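Local coordinates for ethylbenzene dehydrogenase alpha-subunit (Aromatoleum aromaticum, PDB 2IVF), which is the alpha subunit of a molybdopterin-family oxidoreductase and binds MGD, MD1, a molybdenum atom and an iron/sulfur cluster, at residues 277-283 with 292-298; 247-253 with 438-444. All coordinates share one frame; numbering follows the deposited sequence.

Overall arrangement
Both contacts belong to one four-stranded parallel sheet, ordered 294-296, 277-281, 249-253 and 440-444. From the N terminus, strand 249-253 comes first; the chain then crosses over through helix 265-274 to strand 277-281 beside it. Only eight residues separate segments 277-283 and 292-298, so interaction 1 closes a short loop, adding 294-296 at one edge. A long excursion of 184 residues separates the two segments of interaction 2, which brings 440-444 to the opposite edge, so interaction 1 is nested within the larger loop. The middle strands join the two contacts, with a probable hydrogen bond between V279 O and M252 N (2.8 Å). MGD touches residues at their C-terminal ends.

Interaction 1 (277-283 with 292-298); sequences EVVVIAP and ADLHVPV. With MGD (2-amino-5,6-dimercapto-7-methyl-3,7,8a,9-tetrahydro-8-oxa-1,3,9,10-tetraaza-anthracen-4-one guanosine dinucleotide), chain M.
V280 and H295 form the middle bridge of a parallel strand pair, at one edge of the Rossmann-like sheet that carries MGD at its C-terminal end. V280 N gives a hydrogen bond to L294 O, and V280 O takes one from V296 N, the alternation expected of parallel strands. The H295 side chain leaves CB on the face it shares with V280. With CG anti to the backbone N (chi1 176°), the imidazole is carried forward along the strands rather than across them. CD2 passes 3.5 Å from V280 O at the ring edge, CE1 approaches P283 O at 4.0 Å, and NE2 donates to A282 O at 2.7 Å. This last bond is bent, 144° at the hydrogen, and the acceptor is tilted from the ring plane, but it ties the ring to the backbone just past strand 277-281. F285 of the same chain and W139 of the beta-subunit chain also pack on H295.

At the N-terminal end D293 reaches back: OD2 receives V278 N at 2.9 Å in a nearly straight bond (171°), on the anti side of the carboxylate. V278 O in turn accepts from both D293 N and L294 N. D293 also forms salt bridges with R272 and with R317 of the beta-subunit chain, so its carboxylate joins the sheet edge to the subunit interface. On the other face V279, L294, I281 and V296 pack together; L294 and V296 meet helix 425-437, I281 meets helix 303-316, and the tightest pair is V279 CG1 with V296 CG2 at 3.4 Å.

Past the strand ends the contact lines the pocket for the guanine of MGD. I281 O accepts a hydrogen bond from MGD N2 at 2.8 Å, while the P283 ring lies over the base, its CD directly above MGD C4 at 3.3 Å.

Interaction 2 (247-253 with 438-444); sequences AELIFMT and KRTCSYI
F251 and S442 pair at the centre of a parallel beta ladder that completes the Rossmann-like sheet with its edge strand 440-444. The backbone bonds alternate regularly: F251 N donates to C441 O and F251 O accepts from Y443 N at 2.7 Å, and T253 N continues the series to Y443 O. Side chains on both faces of this part are buried. On one, the CD2 edge of F251 meets T440 CG2 at 3.5 Å, the methyl lying close to the ring plane, and W307 meets the same phenyl edge-to-face. On the other, M252 bends at chi2 (-75°), folding its sulfur back until SD lies 3.7 Å from Y443 CB, while helix 265-274 packs against I250 and M252. The Y443 ring continues away from the strand pair to an edge-to-face meeting with W257.

Around E248, K438 and R439 the contact opens to solvent, and its cohesion is mostly polar. R439 O is gripped by two consecutive amides, E248 N at 2.7 Å and L249 N at 3.0 Å. The exposed E248 returns a bond: its OE1 accepts R439 N at 2.9 Å, on the anti side of the carboxylate. Neither nearby cation makes a salt bridge with it; K438 NZ remains 5.7 Å from E248 OE1, and the R439 guanidinium turns off to P474 O. K438 contributes its aliphatic part instead, laying CB and CD along L249 CB. Between the two regimes stands T440, whose OG1 donates to K438 O at 2.8 Å from above the carbonyl plane.

Interaction 1 (277-283 with 292-298)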
loop_
_atom_site.group_PDB
_atom_site.type_symbol
_atom_site.label_atom_id
_atom_site.label_comp_id
_atom_site.label_asym_id
_atom_site.label_seq_id
_atom_site.Cartn_x
_atom_site.Cartn_y
_atom_site.Cartn_z
ATOM N N GLU A 277 20.522 -12.148 -9.403
ATOM C CA GLU A 277 21.079 -11.429 -8.287
ATOM C C GLU A 277 20.329 -10.130 -8.131
ATOM O O GLU A 277 20.231 -9.350 -9.066
ATOM C CB GLU A 277 22.544 -11.170 -8.561
ATOM C CG GLU A 277 23.259 -10.280 -7.597
ATOM C CD GLU A 277 24.785 -10.625 -7.582
ATOM O OE1 GLU A 277 25.273 -11.305 -8.526
ATOM O OE2 GLU A 277 25.452 -10.299 -6.586
ATOM N N VAL A 278 19.776 -9.898 -6.952
ATOM C CA VAL A 278 18.899 -8.736 -6.749
ATOM C C VAL A 278 19.596 -7.721 -5.890
ATOM O O VAL A 278 20.026 -8.005 -4.762
ATOM C CB VAL A 278 17.551 -9.150 -6.132
ATOM C CG1 VAL A 278 16.714 -7.913 -5.763
ATOM C CG2 VAL A 278 16.795 -10.171 -7.101
ATOM N N VAL A 279 19.669 -6.524 -6.442
ATOM C CA VAL A 279 20.320 -5.411 -5.832
ATOM C C VAL A 279 19.315 -4.272 -5.614
ATOM O O VAL A 279 18.596 -3.882 -6.538
ATOM C CB VAL A 279 21.447 -4.880 -6.672
ATOM C CG1 VAL A 279 22.139 -3.732 -5.909
ATOM C CG2 VAL A 279 22.386 -6.076 -7.077
ATOM N N VAL A 280 19.275 -3.745 -4.395
ATOM C CA VAL A 280 18.445 -2.570 -4.091
ATOM C C VAL A 280 19.399 -1.451 -3.849
ATOM O O VAL A 280 20.235 -1.550 -2.951
ATOM C CB VAL A 280 17.498 -2.786 -2.870
ATOM C CG1 VAL A 280 16.856 -1.495 -2.411
ATOM C CG2 VAL A 280 16.397 -3.845 -3.198
ATOM N N ILE A 281 19.317 -0.425 -4.700
ATOM C CA ILE A 281 20.094 0.794 -4.523
ATOM C C ILE A 281 19.140 1.795 -3.865
ATOM O O ILE A 281 18.159 2.253 -4.477
ATOM C CB ILE A 281 20.630 1.366 -5.849
ATOM C CG1 ILE A 281 21.395 0.317 -6.625
ATOM C CG2 ILE A 281 21.510 2.605 -5.557
ATOM C CD1 ILE A 281 21.822 0.783 -8.020
ATOM N N ALA A 282 19.406 2.089 -2.592
ATOM C CA ALA A 282 18.554 2.943 -1.793
ATOM C C ALA A 282 19.417 3.522 -0.679
ATOM O O ALA A 282 20.294 2.820 -0.141
ATOM C CB ALA A 282 17.376 2.158 -1.185
ATOM N N PRO A 283 19.104 4.727 -0.251
ATOM C CA PRO A 283 19.856 5.267 0.878
ATOM C C PRO A 283 19.564 4.490 2.150
ATOM O O PRO A 283 20.498 4.174 2.893
ATOM C CB PRO A 283 19.419 6.725 0.958
ATOM C CG PRO A 283 18.324 6.876 0.030
ATOM C CD PRO A 283 18.146 5.674 -0.812
ATOM N N ALA A 292 16.286 -8.761 -1.600
ATOM C CA ALA A 292 17.574 -8.372 -2.154
ATOM C C ALA A 292 18.741 -9.194 -1.624
ATOM O O ALA A 292 18.819 -9.526 -0.432
ATOM C CB ALA A 292 17.825 -6.889 -1.901
ATOM N N ASP A 293 19.660 -9.507 -2.527
ATOM C CA ASP A 293 20.973 -10.043 -2.172
ATOM C C ASP A 293 21.921 -8.969 -1.639
ATOM O O ASP A 293 22.800 -9.241 -0.820
ATOM C CB ASP A 293 21.589 -10.752 -3.370
ATOM C CG ASP A 293 20.776 -11.932 -3.815
ATOM O OD1 ASP A 293 20.566 -12.863 -2.995
ATOM O OD2 ASP A 293 20.328 -11.908 -4.970
ATOM N N LEU A 294 21.751 -7.750 -2.131
ATOM C CA LEU A 294 22.639 -6.663 -1.868
ATOM C C LEU A 294 21.839 -5.427 -1.711
ATOM O O LEU A 294 20.895 -5.178 -2.460
ATOM C CB LEU A 294 23.572 -6.444 -3.075
ATOM C CG LEU A 294 24.710 -7.475 -3.264
ATOM C CD1 LEU A 294 25.400 -7.236 -4.602
ATOM C CD2 LEU A 294 25.697 -7.309 -2.133
ATOM N N HIS A 295 22.228 -4.666 -0.730
ATOM C CA HIS A 295 21.851 -3.276 -0.598
ATOM C C HIS A 295 23.033 -2.397 -0.923
ATOM O O HIS A 295 24.131 -2.504 -0.301
ATOM C CB HIS A 295 21.406 -3.033 0.852
ATOM C CG HIS A 295 21.083 -1.624 1.139
ATOM N ND1 HIS A 295 21.392 -1.046 2.345
ATOM C CD2 HIS A 295 20.555 -0.637 0.361
ATOM C CE1 HIS A 295 21.005 0.220 2.325
ATOM N NE2 HIS A 295 20.468 0.482 1.144
ATOM N N VAL A 296 22.806 -1.459 -1.838
ATOM C CA VAL A 296 23.807 -0.472 -2.179
ATOM C C VAL A 296 23.362 0.826 -1.492
ATOM O O VAL A 296 22.398 1.448 -1.921
ATOM C CB VAL A 296 23.933 -0.319 -3.718
ATOM C CG1 VAL A 296 24.848 0.866 -4.081
ATOM C CG2 VAL A 296 24.398 -1.659 -4.415
ATOM N N PRO A 297 24.035 1.201 -0.373
ATOM C CA PRO A 297 23.555 2.238 0.514
ATOM C C PRO A 297 24.011 3.608 0.075
ATOM O O PRO A 297 24.776 4.321 0.755
ATOM C CB PRO A 297 24.132 1.828 1.862
ATOM C CG PRO A 297 25.406 1.191 1.521
ATOM C CD PRO A 297 25.251 0.552 0.166
ATOM N N VAL A 298 23.536 4.005 -1.073
ATOM C CA VAL A 298 23.933 5.366 -1.563
ATOM C C VAL A 298 23.559 6.493 -0.631
ATOM O O VAL A 298 22.491 6.488 -0.036
ATOM C CB VAL A 298 23.344 5.642 -2.955
ATOM C CG1 VAL A 298 24.050 4.717 -4.015
ATOM C CG2 VAL A 298 21.806 5.504 -2.962
HETATM P PB MGD M . 9.057 5.699 -4.690
HETATM O O1B MGD M . 7.952 5.176 -3.841
HETATM O O2B MGD M . 9.231 7.174 -4.671
HETATM O O3B MGD M . 9.019 5.273 -6.208
HETATM O O3A MGD M . 6.781 4.159 -6.697
HETATM P PA MGD M . 8.347 3.991 -6.949
HETATM O O1A MGD M . 8.711 2.707 -6.341
HETATM O O2A MGD M . 8.652 4.199 -8.352
HETATM O "O5'" MGD M . 10.449 5.034 -4.237
HETATM C "C5'" MGD M . 10.834 5.088 -2.856
HETATM C "C4'" MGD M . 12.300 4.694 -2.705
HETATM O "O4'" MGD M . 13.132 5.692 -3.279
HETATM C "C3'" MGD M . 12.545 4.832 -1.221
HETATM O "O3'" MGD M . 12.323 3.551 -0.643
HETATM C "C2'" MGD M . 14.019 5.254 -1.158
HETATM O "O2'" MGD M . 14.800 4.203 -0.559
HETATM C "C1'" MGD M . 14.396 5.471 -2.633
HETATM N N9 MGD M . 15.231 6.691 -2.745
HETATM C C8 MGD M . 14.956 7.933 -2.318
HETATM N N7 MGD M . 15.941 8.776 -2.647
HETATM C C5 MGD M . 16.859 8.034 -3.320
HETATM C C6 MGD M . 18.098 8.266 -3.899
HETATM O O6 MGD M . 18.689 9.354 -3.900
HETATM N N1 MGD M . 18.732 7.187 -4.521
HETATM C C2 MGD M . 18.221 5.882 -4.575
HETATM N N2 MGD M . 18.933 4.880 -5.197
HETATM N N3 MGD M . 17.012 5.686 -4.030
HETATM C C4 MGD M . 16.364 6.714 -3.401
HETATM C C10 MGD M . 6.099 5.281 -7.122
HETATM C C11 MGD M . 4.846 4.836 -7.834
HETATM O O11 MGD M . 4.118 4.073 -6.963
HETATM C C12 MGD M . 4.010 5.974 -8.438
HETATM S S12 MGD M . 4.754 7.423 -9.100
HETATM C C13 MGD M . 2.642 5.863 -8.470
HETATM S S13 MGD M . 1.705 7.135 -9.175
HETATM C C14 MGD M . 1.962 4.674 -7.884
HETATM N N15 MGD M . 1.477 5.084 -6.535
HETATM C C16 MGD M . 1.336 4.149 -5.492
HETATM C C17 MGD M . 0.759 4.455 -4.286
HETATM O O17 MGD M . 0.340 5.610 -4.036
HETATM N N18 MGD M . 0.679 3.436 -3.315
HETATM C C19 MGD M . 1.125 2.169 -3.532
HETATM N N19 MGD M . 1.002 1.274 -2.532
HETATM N N20 MGD M . 1.715 1.919 -4.710
HETATM C C21 MGD M . 1.796 2.849 -5.675
HETATM N N22 MGD M . 2.403 2.553 -6.892
HETATM C C23 MGD M . 3.022 3.550 -7.716
#

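Interaction 2 (247-253 with 438-444)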
loop_
_atom_site.group_PDB
_atom_site.type_symbol
_atom_site.label_atom_id
_atom_site.label_comp_id
_atom_site.label_asym_id
_atom_site.label_seq_id
_atom_site.Cartn_x
_atom_site.Cartn_y
_atom_site.Cartn_z
ATOM N N ALA A 247 16.407 -11.802 -16.564
ATOM C CA ALA A 247 17.526 -11.031 -16.139
ATOM C C ALA A 247 18.388 -11.901 -15.237
ATOM O O ALA A 247 17.892 -12.848 -14.610
ATOM C CB ALA A 247 17.035 -9.786 -15.400
ATOM N N GLU A 248 19.690 -11.670 -15.261
ATOM C CA GLU A 248 20.637 -12.361 -14.358
ATOM C C GLU A 248 21.018 -11.435 -13.223
ATOM O O GLU A 248 21.481 -11.852 -12.176
ATOM C CB GLU A 248 21.885 -12.777 -15.144
ATOM C CG GLU A 248 21.593 -13.730 -16.233
ATOM C CD GLU A 248 22.778 -13.989 -17.121
ATOM O OE1 GLU A 248 23.477 -13.037 -17.508
ATOM O OE2 GLU A 248 22.984 -15.171 -17.459
ATOM N N LEU A 249 20.808 -10.139 -13.422
ATOM C CA LEU A 249 21.199 -9.150 -12.415
ATOM C C LEU A 249 20.148 -8.078 -12.491
ATOM O O LEU A 249 19.814 -7.649 -13.607
ATOM C CB LEU A 249 22.536 -8.494 -12.749
ATOM C CG LEU A 249 23.120 -7.423 -11.829
ATOM C CD1 LEU A 249 23.285 -7.980 -10.412
ATOM C CD2 LEU A 249 24.490 -6.896 -12.417
ATOM N N ILE A 250 19.525 -7.782 -11.350
ATOM C CA ILE A 250 18.385 -6.867 -11.273
ATOM C C ILE A 250 18.709 -5.743 -10.290
ATOM O O ILE A 250 19.074 -5.993 -9.113
ATOM C CB ILE A 250 17.103 -7.574 -10.798
ATOM C CG1 ILE A 250 16.726 -8.732 -11.739
ATOM C CG2 ILE A 250 15.946 -6.553 -10.622
ATOM C CD1 ILE A 250 15.780 -9.800 -11.167
ATOM N N PHE A 251 18.581 -4.514 -10.755
ATOM C CA PHE A 251 18.751 -3.319 -9.925
ATOM C C PHE A 251 17.434 -2.603 -9.665
ATOM O O PHE A 251 16.834 -2.038 -10.593
ATOM C CB PHE A 251 19.696 -2.306 -10.613
ATOM C CG PHE A 251 21.108 -2.721 -10.641
ATOM C CD1 PHE A 251 21.929 -2.543 -9.533
ATOM C CD2 PHE A 251 21.653 -3.254 -11.790
ATOM C CE1 PHE A 251 23.250 -2.937 -9.557
ATOM C CE2 PHE A 251 22.977 -3.614 -11.829
ATOM C CZ PHE A 251 23.777 -3.488 -10.706
ATOM N N MET A 252 16.987 -2.612 -8.403
ATOM C CA MET A 252 15.837 -1.824 -7.964
ATOM C C MET A 252 16.404 -0.558 -7.388
ATOM O O MET A 252 17.122 -0.628 -6.394
ATOM C CB MET A 252 15.061 -2.577 -6.886
ATOM C CG MET A 252 14.421 -3.838 -7.421
ATOM S SD MET A 252 12.976 -3.358 -8.398
ATOM C CE MET A 252 12.937 -4.622 -9.632
ATOM N N THR A 253 16.104 0.597 -7.997
ATOM C CA THR A 253 16.757 1.831 -7.586
ATOM C C THR A 253 15.737 2.952 -7.596
ATOM O O THR A 253 14.805 2.927 -8.397
ATOM C CB THR A 253 17.933 2.168 -8.503
ATOM O OG1 THR A 253 18.538 3.353 -8.004
ATOM C CG2 THR A 253 17.537 2.338 -9.979
ATOM N N LYS A 438 26.621 -9.713 -16.987
ATOM C CA LYS A 438 25.297 -10.220 -16.668
ATOM C C LYS A 438 24.246 -9.466 -17.422
ATOM O O LYS A 438 24.328 -8.238 -17.563
ATOM C CB LYS A 438 24.982 -10.126 -15.174
ATOM C CG LYS A 438 25.830 -11.095 -14.361
ATOM C CD LYS A 438 25.353 -11.203 -12.938
ATOM C CE LYS A 438 26.356 -11.964 -12.070
ATOM N NZ LYS A 438 26.723 -13.216 -12.776
ATOM N N ARG A 439 23.274 -10.214 -17.936
ATOM C CA ARG A 439 22.065 -9.603 -18.454
ATOM C C ARG A 439 21.333 -8.882 -17.320
ATOM O O ARG A 439 20.919 -9.468 -16.329
ATOM C CB ARG A 439 21.174 -10.664 -19.106
ATOM C CG ARG A 439 19.946 -10.112 -19.745
ATOM C CD ARG A 439 20.280 -9.295 -21.036
ATOM N NE ARG A 439 21.136 -9.997 -21.990
ATOM C CZ ARG A 439 20.732 -10.865 -22.917
ATOM N NH1 ARG A 439 19.453 -11.190 -23.066
ATOM N NH2 ARG A 439 21.633 -11.430 -23.715
ATOM N N THR A 440 21.178 -7.582 -17.482
ATOM C CA THR A 440 20.848 -6.700 -16.392
ATOM C C THR A 440 19.595 -5.889 -16.719
ATOM O O THR A 440 19.478 -5.335 -17.793
ATOM C CB THR A 440 21.985 -5.756 -16.085
ATOM O OG1 THR A 440 23.155 -6.513 -15.678
ATOM C CG2 THR A 440 21.544 -4.683 -15.028
ATOM N N CYS A 441 18.655 -5.923 -15.785
ATOM C CA CYS A 441 17.396 -5.217 -15.883
ATOM C C CYS A 441 17.379 -4.365 -14.609
ATOM O O CYS A 441 17.808 -4.806 -13.507
ATOM C CB CYS A 441 16.219 -6.190 -15.885
ATOM S SG CYS A 441 14.647 -5.385 -16.327
ATOM N N SER A 442 16.884 -3.148 -14.760
ATOM C CA SER A 442 16.679 -2.256 -13.665
ATOM C C SER A 442 15.210 -1.866 -13.549
ATOM O O SER A 442 14.419 -1.913 -14.524
ATOM C CB SER A 442 17.539 -0.976 -13.866
ATOM O OG SER A 442 18.899 -1.289 -14.045
ATOM N N TYR A 443 14.834 -1.469 -12.352
ATOM C CA TYR A 443 13.638 -0.630 -12.209
ATOM C C TYR A 443 14.045 0.617 -11.490
ATOM O O TYR A 443 14.298 0.600 -10.294
ATOM C CB TYR A 443 12.507 -1.318 -11.443
ATOM C CG TYR A 443 11.184 -0.569 -11.589
ATOM C CD1 TYR A 443 10.826 0.464 -10.694
ATOM C CD2 TYR A 443 10.351 -0.829 -12.653
ATOM C CE1 TYR A 443 9.641 1.150 -10.866
ATOM C CE2 TYR A 443 9.156 -0.172 -12.800
ATOM C CZ TYR A 443 8.812 0.817 -11.909
ATOM O OH TYR A 443 7.649 1.556 -12.109
ATOM N N ILE A 444 14.107 1.691 -12.264
ATOM C CA ILE A 444 14.238 3.017 -11.763
ATOM C C ILE A 444 12.852 3.549 -11.461
ATOM O O ILE A 444 12.028 3.719 -12.363
ATOM C CB ILE A 444 14.833 3.970 -12.831
ATOM C CG1 ILE A 444 16.121 3.386 -13.420
ATOM C CG2 ILE A 444 15.126 5.336 -12.185
ATOM C CD1 ILE A 444 16.701 4.224 -14.546
#